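Local coordinates for putative uncharacterized protein PH0242 (Pyrococcus horikoshii, PDB 3VU1), which is an archaeal oligosaccharyltransferase of the AglB family, represented here by its C-terminal globular domain, which is rich in beta strands and carries a calcium ion, at residues Phe190-Tyr195 / Gly201-Tyr206; Thr123-Thr128 / Ser211-Leu216. One frame throughout, in Å; residues are numbered along the deposited sequence.

Interactions 1 and 2 lie side by side, their centres about 8 Å apart, and both rest on the same mixed beta sheet. Strand 125-130 comes first in the chain, then, after several further strands of the sheet, the hairpin of strands 192-196 and 200-205, and directly after it helix 212-218. The last strand of the hairpin runs antiparallel next to strand 125-130, so segment 201-206 is bonded on one edge in interaction 1 and, on its other edge, joins the strand that interaction 2 uses; Gly201 O lies 2.8 Å from Thr128 N. Interaction 1 thus pairs two neighbouring strands within the sheet, whereas interaction 2 brings that sheet against helix 212-218.

Interaction 1 (Phe190-Tyr195 / Gly201-Tyr206); sequences FPYVVY and GVLAYY
Val193 and Ala204 face each other as an antiparallel hydrogen-bonded pair: Val193 N gives its hydrogen to Ala204 O (2.8 Å, nearly straight), and Ala204 N returns a bond to Val193 O. Tyr195 and Val202 repeat the pattern, with Tyr195 N to Val202 O and Val202 N to Tyr195 O both at 2.8 Å. At the non-hydrogen-bonded Val194-Leu203 pair between them, the backbone polar groups turn to the neighbouring strands: Val194 bonds to Leu168 and Val170, and Leu203 to Leu126. Likewise the backbone of Tyr192 bonds to Ile167, and those of Tyr205 and Gly201 to Thr124 and Thr128. Pro191, centre of an inverse gamma turn closed by a weak Tyr192 N to Phe190 O bond, has no N-H to offer, but its carbonyl takes the hydrogen of Tyr206 N in a more bent bond (135°) that ends the ladder.

Leu203 CD1 is the apolar hub of one face, lying 3.5 Å from Val194 CG2 and also meeting Phe190 CZ and Tyr192 CB. Its CG stands opposite the backbone N (chi1 -171°), which carries the branch out over the paired strand. Farther along, the Tyr205 ring stands edge-to-face on Tyr192, with planes at 64° and centroids 5.7 Å apart, while Pro191 CG touches Tyr205 CE1. The phenol oxygens find partners beyond the hairpin: Tyr205 OH with Glu111, Tyr195 OH with Ala209 O and Thr222, and Tyr192 OH, weakly, with Thr123 O. Together these bonds and contacts make an antiparallel beta hairpin, built into the interior of the mixed sheet of the oligosaccharyltransferase insert domain.

Interaction 2 (Thr123-Thr128 / Ser211-Leu216); sequences TTILLT and SNFVKL
Ile125 reaches the helix through a single methyl, CD1, which touches both Phe213 and Val214. Ile125 CD1 lies in the plane of the Phe213 ring, at its edge, 3.9 Å from Phe213 CD1. The second partner is Val214 CG2, at 4.0 Å from Ile125 CD1. An extended end to the isoleucine chain (chi2 -162°) sends this methyl across to the helix, where it meets both residues from the strand side. The contact is small and wholly apolar.

Around this first shell, Phe97 meets the Phe213 ring and also touches Ile125, while Trp94 packs on Ile125 and Ile220 on Val214. Farther back, Ser211 occupies the N-cap position, its OG bonded to Val208 O, and Lys215 N bonds to Ser211 O in the first turn. On the helix, Lys215 NZ binds Asn212 OD1 at 3.0 Å and also Thr210 O, and forms a salt bridge with Asp71, just beyond helix 60-69.

Strand 125-130 thus presents Ile125 to the start of helix 212-218, with helix 97-103 packing against both and helix 228-235 covering Asn212, Lys215 and Leu216.

Interaction 1 (Phe190-Tyr195 / Gly201-Tyr206)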
ATOM      1  N   PHE A 190      12.186 -28.718   0.974  1.00 50.87           N
ATOM      2  CA  PHE A 190      11.226 -27.987   1.808  1.00 45.63           C
ATOM      3  C   PHE A 190      11.545 -26.498   1.724  1.00 43.74           C
ATOM      4  O   PHE A 190      12.174 -25.931   2.642  1.00 41.20           O
ATOM      5  CB  PHE A 190      11.310 -28.482   3.255  1.00 44.72           C
ATOM      6  CG  PHE A 190      10.216 -27.984   4.154  1.00 42.23           C
ATOM      7  CD1 PHE A 190       8.885 -28.368   3.945  1.00 40.14           C
ATOM      8  CD2 PHE A 190      10.524 -27.159   5.249  1.00 41.78           C
ATOM      9  CE1 PHE A 190       7.873 -27.923   4.800  1.00 40.17           C
ATOM     10  CE2 PHE A 190       9.515 -26.693   6.092  1.00 40.36           C
ATOM     11  CZ  PHE A 190       8.188 -27.085   5.875  1.00 40.30           C
ATOM     12  N   PRO A 191      11.122 -25.850   0.608  1.00 43.37           N
ATOM     13  CA  PRO A 191      11.538 -24.469   0.333  1.00 41.41           C
ATOM     14  C   PRO A 191      10.629 -23.451   1.037  1.00 41.19           C
ATOM     15  O   PRO A 191      10.052 -22.558   0.401  1.00 41.67           O
ATOM     16  CB  PRO A 191      11.454 -24.384  -1.189  1.00 38.12           C
ATOM     17  CG  PRO A 191      10.391 -25.373  -1.561  1.00 38.58           C
ATOM     18  CD  PRO A 191      10.214 -26.358  -0.440  1.00 39.32           C
ATOM     19  N   TYR A 192      10.538 -23.595   2.358  1.00 39.85           N
ATOM     20  CA  TYR A 192       9.685 -22.762   3.171  1.00 38.86           C
ATOM     21  C   TYR A 192      10.468 -22.017   4.211  1.00 38.36           C
ATOM     22  O   TYR A 192      11.518 -22.463   4.657  1.00 43.68           O
ATOM     23  CB  TYR A 192       8.607 -23.615   3.832  1.00 41.17           C
ATOM     24  CG  TYR A 192       7.591 -24.105   2.835  1.00 43.78           C
ATOM     25  CD1 TYR A 192       7.816 -25.267   2.103  1.00 43.08           C
ATOM     26  CD2 TYR A 192       6.413 -23.383   2.597  1.00 41.61           C
ATOM     27  CE1 TYR A 192       6.892 -25.707   1.166  1.00 45.51           C
ATOM     28  CE2 TYR A 192       5.487 -23.824   1.663  1.00 42.20           C
ATOM     29  CZ  TYR A 192       5.735 -24.980   0.949  1.00 44.24           C
ATOM     30  OH  TYR A 192       4.830 -25.424   0.013  1.00 49.06           O
ATOM     31  N   VAL A 193       9.934 -20.872   4.587  1.00 38.72           N
ATOM     32  CA  VAL A 193      10.483 -20.016   5.623  1.00 38.63           C
ATOM     33  C   VAL A 193       9.473 -20.055   6.776  1.00 39.83           C
ATOM     34  O   VAL A 193       8.269 -20.163   6.511  1.00 39.54           O
ATOM     35  CB  VAL A 193      10.675 -18.564   5.080  1.00 35.66           C
ATOM     36  CG1 VAL A 193      10.909 -17.563   6.208  1.00 34.86           C
ATOM     37  CG2 VAL A 193      11.821 -18.512   4.076  1.00 30.23           C
ATOM     38  N   VAL A 194       9.938 -19.995   8.034  1.00 38.76           N
ATOM     39  CA  VAL A 194       9.000 -19.950   9.157  1.00 37.39           C
ATOM     40  C   VAL A 194       9.150 -18.671   9.910  1.00 37.25           C
ATOM     41  O   VAL A 194      10.252 -18.214  10.104  1.00 41.50           O
ATOM     42  CB  VAL A 194       9.156 -21.124  10.117  1.00 38.28           C
ATOM     43  CG1 VAL A 194       8.315 -20.905  11.363  1.00 38.92           C
ATOM     44  CG2 VAL A 194       8.709 -22.401   9.444  1.00 38.45           C
ATOM     45  N   TYR A 195       8.031 -18.069  10.290  1.00 39.99           N
ATOM     46  CA  TYR A 195       8.052 -16.914  11.186  1.00 41.88           C
ATOM     47  C   TYR A 195       7.287 -17.250  12.452  1.00 44.82           C
ATOM     48  O   TYR A 195       6.100 -17.619  12.386  1.00 44.04           O
ATOM     49  CB  TYR A 195       7.429 -15.689  10.544  1.00 39.36           C
ATOM     50  CG  TYR A 195       8.176 -15.161   9.347  1.00 44.85           C
ATOM     51  CD1 TYR A 195       9.465 -14.639   9.464  1.00 44.59           C
ATOM     52  CD2 TYR A 195       7.581 -15.177   8.075  1.00 42.83           C
ATOM     53  CE1 TYR A 195      10.133 -14.147   8.350  1.00 43.98           C
ATOM     54  CE2 TYR A 195       8.236 -14.683   6.969  1.00 39.45           C
ATOM     55  CZ  TYR A 195       9.504 -14.166   7.104  1.00 42.22           C
ATOM     56  OH  TYR A 195      10.130 -13.679   5.977  1.00 41.91           O
ATOM     57  N   GLY A 201       2.349 -18.914  14.045  1.00 42.55           N
ATOM     58  CA  GLY A 201       3.475 -19.426  13.274  1.00 43.45           C
ATOM     59  C   GLY A 201       3.127 -19.409  11.791  1.00 45.15           C
ATOM     60  O   GLY A 201       2.228 -20.143  11.345  1.00 45.10           O
ATOM     61  N   VAL A 202       3.817 -18.553  11.036  1.00 41.25           N
ATOM     62  CA  VAL A 202       3.583 -18.407   9.611  1.00 37.20           C
ATOM     63  C   VAL A 202       4.552 -19.312   8.868  1.00 39.03           C
ATOM     64  O   VAL A 202       5.767 -19.264   9.093  1.00 42.74           O
ATOM     65  CB  VAL A 202       3.813 -16.961   9.154  1.00 36.30           C
ATOM     66  CG1 VAL A 202       3.447 -16.784   7.679  1.00 33.42           C
ATOM     67  CG2 VAL A 202       3.034 -16.006  10.043  1.00 36.07           C
ATOM     68  N   LEU A 203       4.000 -20.151   8.002  1.00 37.03           N
ATOM     69  CA  LEU A 203       4.787 -20.974   7.095  1.00 37.40           C
ATOM     70  C   LEU A 203       4.614 -20.437   5.664  1.00 36.96           C
ATOM     71  O   LEU A 203       3.532 -20.569   5.063  1.00 38.78           O
ATOM     72  CB  LEU A 203       4.289 -22.413   7.178  1.00 38.01           C
ATOM     73  CG  LEU A 203       5.079 -23.504   6.482  1.00 40.64           C
ATOM     74  CD1 LEU A 203       6.375 -23.728   7.230  1.00 42.56           C
ATOM     75  CD2 LEU A 203       4.272 -24.804   6.421  1.00 47.11           C
ATOM     76  N   ALA A 204       5.654 -19.821   5.122  1.00 32.41           N
ATOM     77  CA  ALA A 204       5.561 -19.181   3.811  1.00 32.19           C
ATOM     78  C   ALA A 204       6.509 -19.796   2.790  1.00 33.87           C
ATOM     79  O   ALA A 204       7.666 -20.072   3.076  1.00 35.64           O
ATOM     80  CB  ALA A 204       5.808 -17.681   3.927  1.00 31.30           C
ATOM     81  N   TYR A 205       6.002 -19.999   1.587  1.00 34.33           N
ATOM     82  CA  TYR A 205       6.811 -20.468   0.488  1.00 33.62           C
ATOM     83  C   TYR A 205       7.838 -19.386   0.178  1.00 35.95           C
ATOM     84  O   TYR A 205       7.559 -18.187   0.307  1.00 36.28           O
ATOM     85  CB  TYR A 205       5.905 -20.763  -0.699  1.00 31.93           C
ATOM     86  CG  TYR A 205       6.605 -21.293  -1.905  1.00 33.64           C
ATOM     87  CD1 TYR A 205       7.260 -22.516  -1.870  1.00 34.39           C
ATOM     88  CD2 TYR A 205       6.605 -20.580  -3.099  1.00 34.95           C
ATOM     89  CE1 TYR A 205       7.899 -23.019  -2.987  1.00 34.73           C
ATOM     90  CE2 TYR A 205       7.243 -21.073  -4.225  1.00 35.91           C
ATOM     91  CZ  TYR A 205       7.881 -22.298  -4.158  1.00 36.02           C
ATOM     92  OH  TYR A 205       8.511 -22.810  -5.265  1.00 37.15           O
ATOM     93  N   TYR A 206       9.033 -19.808  -0.211  1.00 38.01           N
ATOM     94  CA  TYR A 206      10.178 -18.888  -0.215  1.00 39.03           C
ATOM     95  C   TYR A 206       9.960 -17.667  -1.095  1.00 36.34           C
ATOM     96  O   TYR A 206      10.297 -16.562  -0.699  1.00 37.63           O
ATOM     97  CB  TYR A 206      11.510 -19.607  -0.521  1.00 37.49           C
ATOM     98  CG  TYR A 206      11.763 -19.941  -1.971  1.00 38.12           C
ATOM     99  CD1 TYR A 206      12.635 -19.165  -2.749  1.00 38.90           C
ATOM    100  CD2 TYR A 206      11.139 -21.029  -2.574  1.00 39.17           C
ATOM    101  CE1 TYR A 206      12.876 -19.468  -4.088  1.00 38.37           C
ATOM    102  CE2 TYR A 206      11.379 -21.342  -3.906  1.00 39.73           C
ATOM    103  CZ  TYR A 206      12.248 -20.567  -4.658  1.00 40.66           C
ATOM    104  OH  TYR A 206      12.485 -20.904  -5.981  1.00 43.86           O
TER

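Interaction 2 (Thr123-Thr128 / Ser211-Leu216)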
ATOM      1  N   THR A 123       1.936 -24.648  -1.549  1.00 40.17           N
ATOM      2  CA  THR A 123       1.151 -23.875  -0.590  1.00 38.81           C
ATOM      3  C   THR A 123       1.898 -22.608  -0.240  1.00 37.51           C
ATOM      4  O   THR A 123       2.962 -22.687   0.380  1.00 41.99           O
ATOM      5  CB  THR A 123       0.868 -24.671   0.696  1.00 38.70           C
ATOM      6  OG1 THR A 123       0.118 -25.834   0.346  1.00 40.96           O
ATOM      7  CG2 THR A 123       0.034 -23.824   1.689  1.00 37.00           C
ATOM      8  N   THR A 124       1.371 -21.448  -0.624  1.00 33.39           N
ATOM      9  CA  THR A 124       2.149 -20.220  -0.412  1.00 34.91           C
ATOM     10  C   THR A 124       2.223 -19.737   1.046  1.00 36.19           C
ATOM     11  O   THR A 124       3.268 -19.226   1.479  1.00 34.00           O
ATOM     12  CB  THR A 124       1.731 -19.072  -1.349  1.00 34.47           C
ATOM     13  OG1 THR A 124       0.316 -18.864  -1.242  1.00 35.80           O
ATOM     14  CG2 THR A 124       2.118 -19.407  -2.815  1.00 32.69           C
ATOM     15  N   ILE A 125       1.124 -19.917   1.787  1.00 36.63           N
ATOM     16  CA  ILE A 125       1.000 -19.473   3.176  1.00 38.06           C
ATOM     17  C   ILE A 125       0.100 -20.409   3.986  1.00 39.47           C
ATOM     18  O   ILE A 125      -1.023 -20.681   3.620  1.00 41.69           O
ATOM     19  CB  ILE A 125       0.458 -18.021   3.309  1.00 36.94           C
ATOM     20  CG1 ILE A 125       1.194 -17.083   2.376  1.00 34.64           C
ATOM     21  CG2 ILE A 125       0.610 -17.516   4.747  1.00 36.69           C
ATOM     22  CD1 ILE A 125       1.038 -15.630   2.745  1.00 36.87           C
ATOM     23  N   LEU A 126       0.619 -20.874   5.103  1.00 41.50           N
ATOM     24  CA  LEU A 126      -0.121 -21.664   6.038  1.00 40.98           C
ATOM     25  C   LEU A 126       0.088 -21.032   7.416  1.00 42.69           C
ATOM     26  O   LEU A 126       1.181 -20.524   7.720  1.00 40.99           O
ATOM     27  CB  LEU A 126       0.437 -23.060   6.028  1.00 44.20           C
ATOM     28  CG  LEU A 126      -0.515 -24.238   6.118  1.00 49.89           C
ATOM     29  CD1 LEU A 126      -1.766 -24.044   5.272  1.00 49.08           C
ATOM     30  CD2 LEU A 126       0.278 -25.430   5.614  1.00 54.30           C
ATOM     31  N   LEU A 127      -0.970 -21.042   8.228  1.00 40.79           N
ATOM     32  CA  LEU A 127      -0.942 -20.451   9.556  1.00 38.26           C
ATOM     33  C   LEU A 127      -1.037 -21.507  10.648  1.00 42.51           C
ATOM     34  O   LEU A 127      -1.806 -22.485  10.555  1.00 42.26           O
ATOM     35  CB  LEU A 127      -2.058 -19.432   9.730  1.00 34.62           C
ATOM     36  CG  LEU A 127      -1.886 -18.197   8.874  1.00 37.59           C
ATOM     37  CD1 LEU A 127      -2.941 -17.179   9.261  1.00 37.67           C
ATOM     38  CD2 LEU A 127      -0.477 -17.608   8.991  1.00 34.50           C
ATOM     39  N   THR A 128      -0.245 -21.316  11.691  1.00 42.24           N
ATOM     40  CA  THR A 128      -0.364 -22.177  12.842  1.00 43.14           C
ATOM     41  C   THR A 128      -0.646 -21.336  14.075  1.00 45.12           C
ATOM     42  O   THR A 128      -0.259 -20.175  14.142  1.00 46.64           O
ATOM     43  CB  THR A 128       0.863 -23.096  13.007  1.00 43.00           C
ATOM     44  OG1 THR A 128       2.049 -22.304  13.122  1.00 42.42           O
ATOM     45  CG2 THR A 128       0.980 -24.077  11.816  1.00 36.61           C
ATOM     46  N   SER A 211       6.884 -10.974   1.266  1.00 33.11           N
ATOM     47  CA  SER A 211       5.809 -10.233   0.603  1.00 31.68           C
ATOM     48  C   SER A 211       5.245  -9.183   1.542  1.00 31.19           C
ATOM     49  O   SER A 211       5.219  -9.384   2.763  1.00 32.87           O
ATOM     50  CB  SER A 211       4.684 -11.204   0.204  1.00 31.78           C
ATOM     51  OG  SER A 211       4.153 -11.868   1.357  1.00 35.34           O
ATOM     52  N   ASN A 212       4.750  -8.088   0.977  1.00 28.93           N
ATOM     53  CA  ASN A 212       4.078  -7.060   1.745  1.00 27.52           C
ATOM     54  C   ASN A 212       2.866  -7.541   2.559  1.00 31.15           C
ATOM     55  O   ASN A 212       2.594  -7.006   3.633  1.00 34.38           O
ATOM     56  CB  ASN A 212       3.669  -5.934   0.820  1.00 26.57           C
ATOM     57  CG  ASN A 212       4.860  -5.146   0.294  1.00 27.59           C
ATOM     58  OD1 ASN A 212       5.900  -5.064   0.935  1.00 26.94           O
ATOM     59  ND2 ASN A 212       4.718  -4.585  -0.898  1.00 27.85           N
ATOM     60  N   PHE A 213       2.117  -8.523   2.056  1.00 31.23           N
ATOM     61  CA  PHE A 213       0.996  -9.043   2.823  1.00 31.58           C
ATOM     62  C   PHE A 213       1.453  -9.647   4.162  1.00 33.40           C
ATOM     63  O   PHE A 213       0.861  -9.382   5.202  1.00 33.18           O
ATOM     64  CB  PHE A 213       0.244 -10.097   2.036  1.00 30.06           C
ATOM     65  CG  PHE A 213      -0.820 -10.806   2.835  1.00 27.53           C
ATOM     66  CD1 PHE A 213      -0.667 -12.142   3.195  1.00 28.74           C
ATOM     67  CD2 PHE A 213      -1.966 -10.153   3.219  1.00 27.01           C
ATOM     68  CE1 PHE A 213      -1.642 -12.817   3.925  1.00 28.12           C
ATOM     69  CE2 PHE A 213      -2.959 -10.818   3.950  1.00 28.00           C
ATOM     70  CZ  PHE A 213      -2.801 -12.144   4.306  1.00 27.34           C
ATOM     71  N   VAL A 214       2.495 -10.474   4.110  1.00 33.54           N
ATOM     72  CA  VAL A 214       3.074 -11.069   5.296  1.00 32.39           C
ATOM     73  C   VAL A 214       3.473  -9.977   6.296  1.00 33.73           C
ATOM     74  O   VAL A 214       3.190 -10.111   7.482  1.00 35.71           O
ATOM     75  CB  VAL A 214       4.284 -11.949   4.923  1.00 34.46           C
ATOM     76  CG1 VAL A 214       5.132 -12.226   6.141  1.00 34.39           C
ATOM     77  CG2 VAL A 214       3.831 -13.265   4.307  1.00 33.59           C
ATOM     78  N   LYS A 215       4.093  -8.889   5.819  1.00 32.68           N
ATOM     79  CA  LYS A 215       4.489  -7.784   6.684  1.00 31.98           C
ATOM     80  C   LYS A 215       3.288  -7.127   7.338  1.00 32.79           C
ATOM     81  O   LYS A 215       3.285  -6.923   8.542  1.00 37.53           O
ATOM     82  CB  LYS A 215       5.254  -6.687   5.927  1.00 32.72           C
ATOM     83  CG  LYS A 215       6.569  -7.047   5.249  1.00 31.67           C
ATOM     84  CD  LYS A 215       7.171  -5.755   4.665  1.00 30.61           C
ATOM     85  CE  LYS A 215       8.348  -6.009   3.733  1.00 30.14           C
ATOM     86  NZ  LYS A 215       7.994  -6.600   2.402  1.00 27.62           N
ATOM     87  N   LEU A 216       2.289  -6.763   6.543  1.00 32.09           N
ATOM     88  CA  LEU A 216       1.173  -5.961   7.033  1.00 34.67           C
ATOM     89  C   LEU A 216       0.076  -6.773   7.719  1.00 36.66           C
ATOM     90  O   LEU A 216      -0.638  -6.235   8.558  1.00 36.44           O
ATOM     91  CB  LEU A 216       0.549  -5.137   5.903  1.00 36.94           C
ATOM     92  CG  LEU A 216       1.413  -4.084   5.174  1.00 37.37           C
ATOM     93  CD1 LEU A 216       0.691  -3.582   3.929  1.00 36.46           C
ATOM     94  CD2 LEU A 216       1.831  -2.917   6.060  1.00 33.34           C
TER